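Local coordinates for protein DNMT2 (Spodoptera frugiperda, PDB 4H0N) that probably methylates cytosine 38 in the anticodon loop of tRNA(Asp) and cytosines in DNA, and binds S-adenosyl-L-homocysteine, at residues 139-144 with 164-169; 171-176 with 328-333; 145-150 with 179-184. The protein carries 3 engineered substitutions. All blocks are in the same frame, centred on the assembly; numbering follows the deposited sequence.

Contact 1: 139-144 with 164-169; sequences CNFIYQ and CTARRN
R168 folds back over the F141 ring at the open end of this strand pair, although the two side chains leave their backbones in diverging directions. The F141 CZ atom lies over the centre of the guanidinium group, 3.7 Å above its plane, while R168 CG sits toward the rim of one ring face. The two planes are inclined by 49°, so ring and guanidinium meet obliquely and not as a flat stack. A bend at chi2 (-98°) swings the arginine chain back toward F141 and lets NE point at C139 O in a straight but weak hydrogen bond (3.4 Å). Its NH1 has weak outside partners in D110 and D113. Beyond R168, N169 N donates to N140 O (3.1 Å) in the carbonyl plane. N140, with positive phi, is the C-prime residue of the Schellman motif that ends helix 127-138, and the chain passes from it directly into strand 141-148.

That strand is one edge of the seven-stranded Rossmann-like sheet of class I methyltransferases, and its antiparallel neighbour 161-168 separates it from strand 114-119. I142 and R167 form one hydrogen-bonded pair, Q144 and T165 the next; there T165 N reaches Q144 O at 3.0 Å, and Q144 N returns a bond to T165 O at 3.1 Å. On one face Y143 CB packs on A166 CB (4.2 Å) and C164 SG, and helix 127-138 covers them. On the other, I142 CG2 lies across N169 CB (3.6 Å), and T165 OG1 adds a weak bond to Q144 O. The polar ends of Q144 and R167 lead out of the ladder: Q144 OE1 pairs with R178 N, and R167 NH1 with L331 O.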
loop_
_atom_site.group_PDB
_atom_site.type_symbol
_atom_site.label_atom_id
_atom_site.label_comp_id
_atom_site.label_asym_id
_atom_site.label_seq_id
_atom_site.Cartn_x
_atom_site.Cartn_y
_atom_site.Cartn_z
ATOM N N CYS A 139 12.063 9.571 23.235
ATOM C CA CYS A 139 13.322 8.991 22.777
ATOM C C CYS A 139 14.122 9.969 21.924
ATOM O O CYS A 139 15.007 9.568 21.165
ATOM C CB CYS A 139 13.065 7.697 22.005
ATOM S SG CYS A 139 12.185 6.432 22.959
ATOM N N ASN A 140 13.796 11.252 22.063
ATOM C CA ASN A 140 14.453 12.336 21.325
ATOM C C ASN A 140 14.384 12.207 19.791
ATOM O O ASN A 140 15.345 12.496 19.072
ATOM C CB ASN A 140 15.881 12.531 21.832
ATOM C CG ASN A 140 15.959 12.510 23.356
ATOM O OD1 ASN A 140 15.538 13.455 24.031
ATOM N ND2 ASN A 140 16.491 11.423 23.905
ATOM N N PHE A 141 13.220 11.778 19.310
ATOM C CA PHE A 141 12.926 11.742 17.891
ATOM C C PHE A 141 12.179 13.004 17.503
ATOM O O PHE A 141 11.359 13.509 18.286
ATOM C CB PHE A 141 12.082 10.511 17.549
ATOM C CG PHE A 141 12.899 9.290 17.230
ATOM C CD1 PHE A 141 13.232 9.002 15.920
ATOM C CD2 PHE A 141 13.341 8.434 18.234
ATOM C CE1 PHE A 141 13.986 7.891 15.605
ATOM C CE2 PHE A 141 14.100 7.311 17.923
ATOM C CZ PHE A 141 14.424 7.044 16.604
ATOM N N ILE A 142 12.479 13.528 16.315
ATOM C CA ILE A 142 11.671 14.593 15.734
ATOM C C ILE A 142 10.946 14.004 14.532
ATOM O O ILE A 142 11.415 13.031 13.940
ATOM C CB ILE A 142 12.511 15.781 15.293
ATOM C CG1 ILE A 142 13.703 15.327 14.442
ATOM C CG2 ILE A 142 12.998 16.552 16.510
ATOM C CD1 ILE A 142 14.536 16.491 13.934
ATOM N N TYR A 143 9.804 14.574 14.165
ATOM C CA TYR A 143 8.933 13.912 13.198
ATOM C C TYR A 143 8.046 14.845 12.381
ATOM O O TYR A 143 7.838 16.004 12.728
ATOM C CB TYR A 143 8.038 12.922 13.936
ATOM C CG TYR A 143 7.131 13.591 14.943
ATOM C CD1 TYR A 143 5.837 13.955 14.602
ATOM C CD2 TYR A 143 7.575 13.875 16.230
ATOM C CE1 TYR A 143 5.006 14.574 15.516
ATOM C CE2 TYR A 143 6.749 14.492 17.153
ATOM C CZ TYR A 143 5.466 14.839 16.789
ATOM O OH TYR A 143 4.635 15.454 17.692
ATOM N N GLN A 144 7.520 14.307 11.292
ATOM C CA GLN A 144 6.435 14.936 10.572
ATOM C C GLN A 144 5.384 13.885 10.203
ATOM O O GLN A 144 5.722 12.806 9.708
ATOM C CB GLN A 144 6.953 15.619 9.314
ATOM C CG GLN A 144 5.867 16.299 8.514
ATOM C CD GLN A 144 5.226 17.447 9.267
ATOM O OE1 GLN A 144 5.800 18.533 9.370
ATOM N NE2 GLN A 144 4.027 17.218 9.793
ATOM N N CYS A 164 4.381 8.811 8.807
ATOM C CA CYS A 164 5.197 9.492 9.791
ATOM C C CYS A 164 6.672 9.296 9.464
ATOM O O CYS A 164 7.158 8.166 9.400
ATOM C CB CYS A 164 4.887 8.964 11.192
ATOM S SG CYS A 164 5.850 9.767 12.492
ATOM N N THR A 165 7.376 10.396 9.226
ATOM C CA THR A 165 8.824 10.346 9.067
ATOM C C THR A 165 9.468 10.801 10.371
ATOM O O THR A 165 9.464 11.986 10.692
ATOM C CB THR A 165 9.310 11.216 7.891
ATOM O OG1 THR A 165 8.675 12.498 7.945
ATOM C CG2 THR A 165 8.971 10.555 6.564
ATOM N N ALA A 166 9.992 9.846 11.134
ATOM C CA ALA A 166 10.568 10.130 12.444
ATOM C C ALA A 166 12.081 10.019 12.383
ATOM O O ALA A 166 12.624 9.164 11.686
ATOM C CB ALA A 166 10.004 9.192 13.489
ATOM N N ARG A 167 12.753 10.878 13.135
ATOM C CA ARG A 167 14.178 11.084 12.966
ATOM C C ARG A 167 14.815 11.535 14.287
ATOM O O ARG A 167 14.188 12.250 15.072
ATOM C CB ARG A 167 14.366 12.155 11.903
ATOM C CG ARG A 167 15.719 12.213 11.279
ATOM C CD ARG A 167 15.789 13.426 10.384
ATOM N NE ARG A 167 17.100 14.062 10.443
ATOM C CZ ARG A 167 17.958 14.087 9.434
ATOM N NH1 ARG A 167 17.640 13.524 8.274
ATOM N NH2 ARG A 167 19.130 14.686 9.582
ATOM N N ARG A 168 16.054 11.110 14.532
ATOM C CA ARG A 168 16.789 11.539 15.724
ATOM C C ARG A 168 17.150 13.014 15.626
ATOM O O ARG A 168 17.600 13.481 14.578
ATOM C CB ARG A 168 18.046 10.690 15.928
ATOM C CG ARG A 168 17.784 9.373 16.639
ATOM C CD ARG A 168 18.093 9.464 18.128
ATOM N NE ARG A 168 17.293 8.528 18.918
ATOM C CZ ARG A 168 17.462 7.206 18.928
ATOM N NH1 ARG A 168 18.402 6.645 18.180
ATOM N NH2 ARG A 168 16.684 6.442 19.685
ATOM N N ASN A 169 16.956 13.751 16.717
ATOM C CA ASN A 169 17.087 15.204 16.664
ATOM C C ASN A 169 18.508 15.728 16.654
ATOM O O ASN A 169 18.718 16.925 16.495
ATOM C CB ASN A 169 16.266 15.900 17.759
ATOM C CG ASN A 169 16.641 15.456 19.165
ATOM O OD1 ASN A 169 17.735 14.946 19.409
ATOM N ND2 ASN A 169 15.725 15.664 20.103
#

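Contact 2: 171-176 with 328-333; sequences LTWPFK and LKILFE
I330 meets two aromatic residues of the 171-176 loop, using its carbonyl for W173 and its side chain for F175. W173 NE1 donates to I330 O over 3.0 Å in a nearly straight bond (169° at the hydrogen), with the acceptor lying in the indole plane. This carbonyl also receives E333 N, and the two donors come from opposite faces of its plane, so a backbone oxygen in the last turn is gripped both within the chain and across the contact. The indole reaches it because W173 CG is turned away from its own backbone N (chi1 -158°), which carries the ring edge to the helix. I330 CG2 meanwhile stands over one face of the F175 ring, a CH-pi contact 3.9 Å from the centroid.

L331 follows with mostly backbone contact: its CA lies 4.2 Å from W173 CZ2. Its carbonyl oxygen, though close to the indole nitrogen, is taken by R167 NH1 of strand 161-168.

E333, the C-terminal residue, curls back over the loop. Its backbone C packs against P174 CD (3.4 Å), and its CG approaches W173 NE1. Extended beyond CG, the chain brings OE1 to the edge of the F175 ring, in the ring plane and 3.4 Å from F175 CB, with the carboxylate turned 66° from that ring.

The irregular segment after strand 161-168 thus covers the end of the C-terminal helix 321-332, far from the annotated sites. W173 also rests on I142 of the edge strand 141-148 and on T165 and R167 of its inner neighbour 161-168, whereas L331 packs on Y114 and L116 of strand 114-119 and F332 stacks on Y114, placing the helix against the sheet as well as the loop.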
loop_
_atom_site.group_PDB
_atom_site.type_symbol
_atom_site.label_atom_id
_atom_site.label_comp_id
_atom_site.label_asym_id
_atom_site.label_seq_id
_atom_site.Cartn_x
_atom_site.Cartn_y
_atom_site.Cartn_z
ATOM N N LEU A 171 20.701 14.810 14.442
ATOM C CA LEU A 171 21.123 14.813 13.055
ATOM C C LEU A 171 20.451 16.015 12.411
ATOM O O LEU A 171 19.239 16.194 12.539
ATOM C CB LEU A 171 20.681 13.520 12.372
ATOM C CG LEU A 171 20.780 12.259 13.238
ATOM C CD1 LEU A 171 20.130 11.062 12.557
ATOM C CD2 LEU A 171 22.229 11.958 13.593
ATOM N N THR A 172 21.236 16.847 11.740
ATOM C CA THR A 172 20.725 18.089 11.170
ATOM C C THR A 172 19.689 17.841 10.097
ATOM O O THR A 172 20.013 17.321 9.027
ATOM C CB THR A 172 21.844 18.904 10.535
ATOM O OG1 THR A 172 22.647 18.043 9.712
ATOM C CG2 THR A 172 22.702 19.545 11.612
ATOM N N TRP A 173 18.450 18.234 10.388
ATOM C CA TRP A 173 17.336 18.053 9.465
ATOM C C TRP A 173 16.842 19.382 8.901
ATOM O O TRP A 173 16.143 20.130 9.587
ATOM C CB TRP A 173 16.184 17.341 10.165
ATOM C CG TRP A 173 15.241 16.655 9.221
ATOM C CD1 TRP A 173 15.479 16.323 7.916
ATOM C CD2 TRP A 173 13.905 16.211 9.508
ATOM N NE1 TRP A 173 14.375 15.702 7.378
ATOM C CE2 TRP A 173 13.402 15.620 8.335
ATOM C CE3 TRP A 173 13.093 16.261 10.647
ATOM C CZ2 TRP A 173 12.119 15.083 8.267
ATOM C CZ3 TRP A 173 11.822 15.723 10.578
ATOM C CH2 TRP A 173 11.346 15.143 9.397
ATOM N N PRO A 174 17.196 19.670 7.640
ATOM C CA PRO A 174 16.838 20.905 6.935
ATOM C C PRO A 174 15.332 21.069 6.774
ATOM O O PRO A 174 14.853 22.187 6.612
ATOM C CB PRO A 174 17.479 20.719 5.556
ATOM C CG PRO A 174 18.546 19.699 5.761
ATOM C CD PRO A 174 18.017 18.780 6.805
ATOM N N PHE A 175 14.596 19.966 6.821
ATOM C CA PHE A 175 13.155 20.003 6.588
ATOM C C PHE A 175 12.398 20.846 7.610
ATOM O O PHE A 175 12.496 20.605 8.808
ATOM C CB PHE A 175 12.574 18.589 6.565
ATOM C CG PHE A 175 11.118 18.555 6.223
ATOM C CD1 PHE A 175 10.698 18.806 4.931
ATOM C CD2 PHE A 175 10.168 18.297 7.194
ATOM C CE1 PHE A 175 9.361 18.788 4.609
ATOM C CE2 PHE A 175 8.824 18.279 6.875
ATOM C CZ PHE A 175 8.422 18.523 5.582
ATOM N N LYS A 176 11.633 21.827 7.135
ATOM C CA LYS A 176 10.833 22.662 8.030
ATOM C C LYS A 176 9.548 21.966 8.500
ATOM O O LYS A 176 8.463 22.214 7.970
ATOM C CB LYS A 176 10.485 23.994 7.372
ATOM C CG LYS A 176 9.987 25.034 8.363
ATOM C CD LYS A 176 9.490 26.292 7.663
ATOM C CE LYS A 176 9.526 27.495 8.601
ATOM N NZ LYS A 176 9.003 27.149 9.952
ATOM N N LEU A 328 11.055 9.219 1.735
ATOM C CA LEU A 328 12.426 8.814 2.043
ATOM C C LEU A 328 13.424 9.919 1.705
ATOM O O LEU A 328 14.351 10.169 2.475
ATOM C CB LEU A 328 12.798 7.513 1.323
ATOM C CG LEU A 328 12.236 6.215 1.910
ATOM C CD1 LEU A 328 12.505 5.042 0.981
ATOM C CD2 LEU A 328 12.829 5.949 3.276
ATOM N N LYS A 329 13.230 10.582 0.566
ATOM C CA LYS A 329 14.068 11.728 0.206
ATOM C C LYS A 329 13.971 12.823 1.261
ATOM O O LYS A 329 14.981 13.397 1.668
ATOM C CB LYS A 329 13.681 12.295 -1.161
ATOM C CG LYS A 329 13.983 11.364 -2.313
ATOM C CD LYS A 329 13.437 11.905 -3.621
ATOM C CE LYS A 329 13.376 10.807 -4.663
ATOM N NZ LYS A 329 13.453 11.351 -6.043
ATOM N N ILE A 330 12.752 13.101 1.704
ATOM C CA ILE A 330 12.526 14.130 2.706
ATOM C C ILE A 330 13.127 13.730 4.055
ATOM O O ILE A 330 13.823 14.521 4.696
ATOM C CB ILE A 330 11.022 14.423 2.847
ATOM C CG1 ILE A 330 10.531 15.194 1.622
ATOM C CG2 ILE A 330 10.733 15.207 4.112
ATOM C CD1 ILE A 330 9.050 15.416 1.600
ATOM N N LEU A 331 12.874 12.490 4.463
ATOM C CA LEU A 331 13.348 11.979 5.743
ATOM C C LEU A 331 14.873 12.033 5.888
ATOM O O LEU A 331 15.394 12.214 6.990
ATOM C CB LEU A 331 12.852 10.543 5.948
ATOM C CG LEU A 331 13.275 9.815 7.233
ATOM C CD1 LEU A 331 12.894 10.618 8.472
ATOM C CD2 LEU A 331 12.680 8.416 7.293
ATOM N N PHE A 332 15.585 11.886 4.777
ATOM C CA PHE A 332 17.040 11.779 4.816
ATOM C C PHE A 332 17.768 13.045 4.372
ATOM O O PHE A 332 18.999 13.081 4.344
ATOM C CB PHE A 332 17.509 10.577 3.991
ATOM C CG PHE A 332 17.212 9.252 4.635
ATOM C CD1 PHE A 332 18.223 8.520 5.240
ATOM C CD2 PHE A 332 15.920 8.745 4.656
ATOM C CE1 PHE A 332 17.951 7.299 5.844
ATOM C CE2 PHE A 332 15.647 7.531 5.258
ATOM C CZ PHE A 332 16.662 6.806 5.851
ATOM N N GLU A 333 17.019 14.088 4.033
ATOM C CA GLU A 333 17.652 15.327 3.609
ATOM C C GLU A 333 18.242 16.059 4.814
ATOM O O GLU A 333 19.455 16.037 5.042
ATOM C CB GLU A 333 16.661 16.222 2.863
ATOM C CG GLU A 333 15.759 17.032 3.772
ATOM C CD GLU A 333 14.648 17.741 3.015
ATOM O OE1 GLU A 333 14.145 18.765 3.524
ATOM O OE2 GLU A 333 14.270 17.272 1.919
#

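Contact 3: 145-150 with 179-184; sequences EFLLCP and DEIITR
F146 and I182 form a single beta bridge by which the 179-184 loop runs beside strand 141-148, one edge of the Rossmann-like sheet, the touching parts heading 35° apart. Two nearly straight backbone hydrogen bonds make it: I182 N donates to E145 O (3.2 Å), and I182 O accepts from L147 N (2.9 Å). Both polar backbone atoms of I182 are thus satisfied by residues flanking F146, whose own backbone bonds go to Y163 on the neighbouring strand. A water accepts from C149 N at 3.2 Å; its further link to T183 O is modelled too short and is doubtful.

The E145 carboxylate finds its partners outside the loop, OE2 forming a salt bridge with R129 and a hydrogen bond with Y162. I181 crosses that side chain, its CD1 3.8 Å from E145 CB, while CG2 packs on L147 CG. Replacing I181 with an alanine removes both branches and would probably open a gap beside L147 and uncover the aliphatic part of E145. On the other side of the bridge, I182 lies alongside the F146 ring, with I182 CB 3.6 Å from F146 CD2.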
loop_
_atom_site.group_PDB
_atom_site.type_symbol
_atom_site.label_atom_id
_atom_site.label_comp_id
_atom_site.label_asym_id
_atom_site.label_seq_id
_atom_site.Cartn_x
_atom_site.Cartn_y
_atom_site.Cartn_z
ATOM N N GLU A 145 4.117 14.193 10.465
ATOM C CA GLU A 145 3.017 13.340 10.031
ATOM C C GLU A 145 2.437 13.827 8.708
ATOM O O GLU A 145 2.325 15.027 8.474
ATOM C CB GLU A 145 1.913 13.309 11.083
ATOM C CG GLU A 145 2.340 12.747 12.417
ATOM C CD GLU A 145 1.180 12.598 13.377
ATOM O OE1 GLU A 145 0.486 13.605 13.634
ATOM O OE2 GLU A 145 0.956 11.470 13.866
ATOM N N PHE A 146 2.062 12.889 7.844
ATOM C CA PHE A 146 1.454 13.234 6.565
ATOM C C PHE A 146 0.132 12.504 6.369
ATOM O O PHE A 146 -0.116 11.465 6.975
ATOM C CB PHE A 146 2.370 12.851 5.402
ATOM C CG PHE A 146 3.723 13.506 5.430
ATOM C CD1 PHE A 146 4.768 12.937 6.136
ATOM C CD2 PHE A 146 3.965 14.662 4.706
ATOM C CE1 PHE A 146 6.017 13.523 6.141
ATOM C CE2 PHE A 146 5.210 15.253 4.707
ATOM C CZ PHE A 146 6.235 14.682 5.421
ATOM N N LEU A 147 -0.712 13.064 5.512
ATOM C CA LEU A 147 -1.860 12.353 4.967
ATOM C C LEU A 147 -1.825 12.539 3.453
ATOM O O LEU A 147 -2.320 13.535 2.918
ATOM C CB LEU A 147 -3.174 12.869 5.556
ATOM C CG LEU A 147 -3.619 12.273 6.895
ATOM C CD1 LEU A 147 -4.869 12.972 7.412
ATOM C CD2 LEU A 147 -3.859 10.767 6.780
ATOM N N LEU A 148 -1.221 11.572 2.771
ATOM C CA LEU A 148 -0.955 11.688 1.350
ATOM C C LEU A 148 -1.741 10.713 0.505
ATOM O O LEU A 148 -2.004 9.572 0.897
ATOM C CB LEU A 148 0.523 11.481 1.073
ATOM C CG LEU A 148 1.434 12.511 1.720
ATOM C CD1 LEU A 148 2.871 12.208 1.362
ATOM C CD2 LEU A 148 1.048 13.908 1.267
ATOM N N CYS A 149 -2.102 11.194 -0.674
ATOM C CA CYS A 149 -2.714 10.396 -1.709
ATOM C C CYS A 149 -1.748 10.456 -2.882
ATOM O O CYS A 149 -1.102 11.482 -3.094
ATOM C CB CYS A 149 -4.050 11.019 -2.090
ATOM S SG CYS A 149 -5.062 9.991 -3.123
ATOM N N PRO A 150 -1.615 9.351 -3.630
ATOM C CA PRO A 150 -0.746 9.330 -4.811
ATOM C C PRO A 150 -1.209 10.300 -5.901
ATOM O O PRO A 150 -0.433 10.631 -6.791
ATOM C CB PRO A 150 -0.880 7.889 -5.315
ATOM C CG PRO A 150 -1.286 7.109 -4.145
ATOM C CD PRO A 150 -2.148 8.016 -3.320
ATOM N N ASP A 179 3.736 20.703 13.573
ATOM C CA ASP A 179 2.857 19.778 14.287
ATOM C C ASP A 179 1.585 19.402 13.518
ATOM O O ASP A 179 1.082 18.289 13.661
ATOM C CB ASP A 179 2.498 20.322 15.673
ATOM C CG ASP A 179 3.650 20.227 16.661
ATOM O OD1 ASP A 179 4.821 20.236 16.226
ATOM O OD2 ASP A 179 3.383 20.153 17.878
ATOM N N GLU A 180 1.057 20.328 12.721
ATOM C CA GLU A 180 -0.149 20.054 11.936
ATOM C C GLU A 180 0.182 19.123 10.770
ATOM O O GLU A 180 1.297 19.148 10.241
ATOM C CB GLU A 180 -0.790 21.352 11.428
ATOM C CG GLU A 180 -2.051 21.181 10.566
ATOM C CD GLU A 180 -2.248 22.336 9.590
ATOM O OE1 GLU A 180 -1.407 23.261 9.585
ATOM O OE2 GLU A 180 -3.237 22.316 8.823
ATOM N N ILE A 181 -0.793 18.300 10.388
ATOM C CA ILE A 181 -0.616 17.275 9.363
ATOM C C ILE A 181 -0.509 17.857 7.951
ATOM O O ILE A 181 -1.307 18.705 7.551
ATOM C CB ILE A 181 -1.766 16.241 9.424
ATOM C CG1 ILE A 181 -1.745 15.502 10.768
ATOM C CG2 ILE A 181 -1.692 15.271 8.250
ATOM C CD1 ILE A 181 -1.817 13.984 10.660
ATOM N N ILE A 182 0.485 17.386 7.207
ATOM C CA ILE A 182 0.737 17.847 5.848
ATOM C C ILE A 182 -0.071 17.049 4.828
ATOM O O ILE A 182 -0.030 15.821 4.819
ATOM C CB ILE A 182 2.232 17.731 5.506
ATOM C CG1 ILE A 182 3.048 18.717 6.340
ATOM C CG2 ILE A 182 2.470 17.981 4.030
ATOM C CD1 ILE A 182 4.525 18.726 6.004
ATOM N N THR A 183 -0.795 17.756 3.966
ATOM C CA THR A 183 -1.674 17.119 2.988
ATOM C C THR A 183 -1.006 16.912 1.633
ATOM O O THR A 183 -1.495 16.141 0.806
ATOM C CB THR A 183 -2.977 17.914 2.794
ATOM O OG1 THR A 183 -2.701 19.318 2.865
ATOM C CG2 THR A 183 -3.976 17.555 3.873
ATOM N N ARG A 184 0.103 17.604 1.401
ATOM C CA ARG A 184 0.880 17.389 0.187
ATOM C C ARG A 184 2.329 17.841 0.336
ATOM O O ARG A 184 2.613 18.841 0.989
ATOM C CB ARG A 184 0.221 18.055 -1.021
ATOM C CG ARG A 184 -0.061 19.531 -0.872
ATOM C CD ARG A 184 -0.335 20.118 -2.251
ATOM N NE ARG A 184 -0.491 21.571 -2.262
ATOM C CZ ARG A 184 0.502 22.429 -2.040
ATOM N NH1 ARG A 184 1.721 21.980 -1.763
ATOM N NH2 ARG A 184 0.276 23.737 -2.080
HETATM O O HOH W 1 -2.510 14.390 -0.543
#

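In the fold
Leaving helix 127-138, the chain enters strand 141-148, turns, and returns along strand 161-168; contact 1 closes this loop and pairs the last two strands of the sheet. The segment that follows serves the other two contacts. Residues 171-176 wait for the C-terminal helix, so contact 2 closes by far the longest loop, some 150 residues, and opens only after contact 1 is complete. Residues 179-184 turn back to the edge strand in contact 3, which crosses both other contacts in chain order. Q144 and T165 of contact 1 touch contact 3, and F175 meets I182, so the last two strands of the sheet, the connecting loop and the final helix pack as one region.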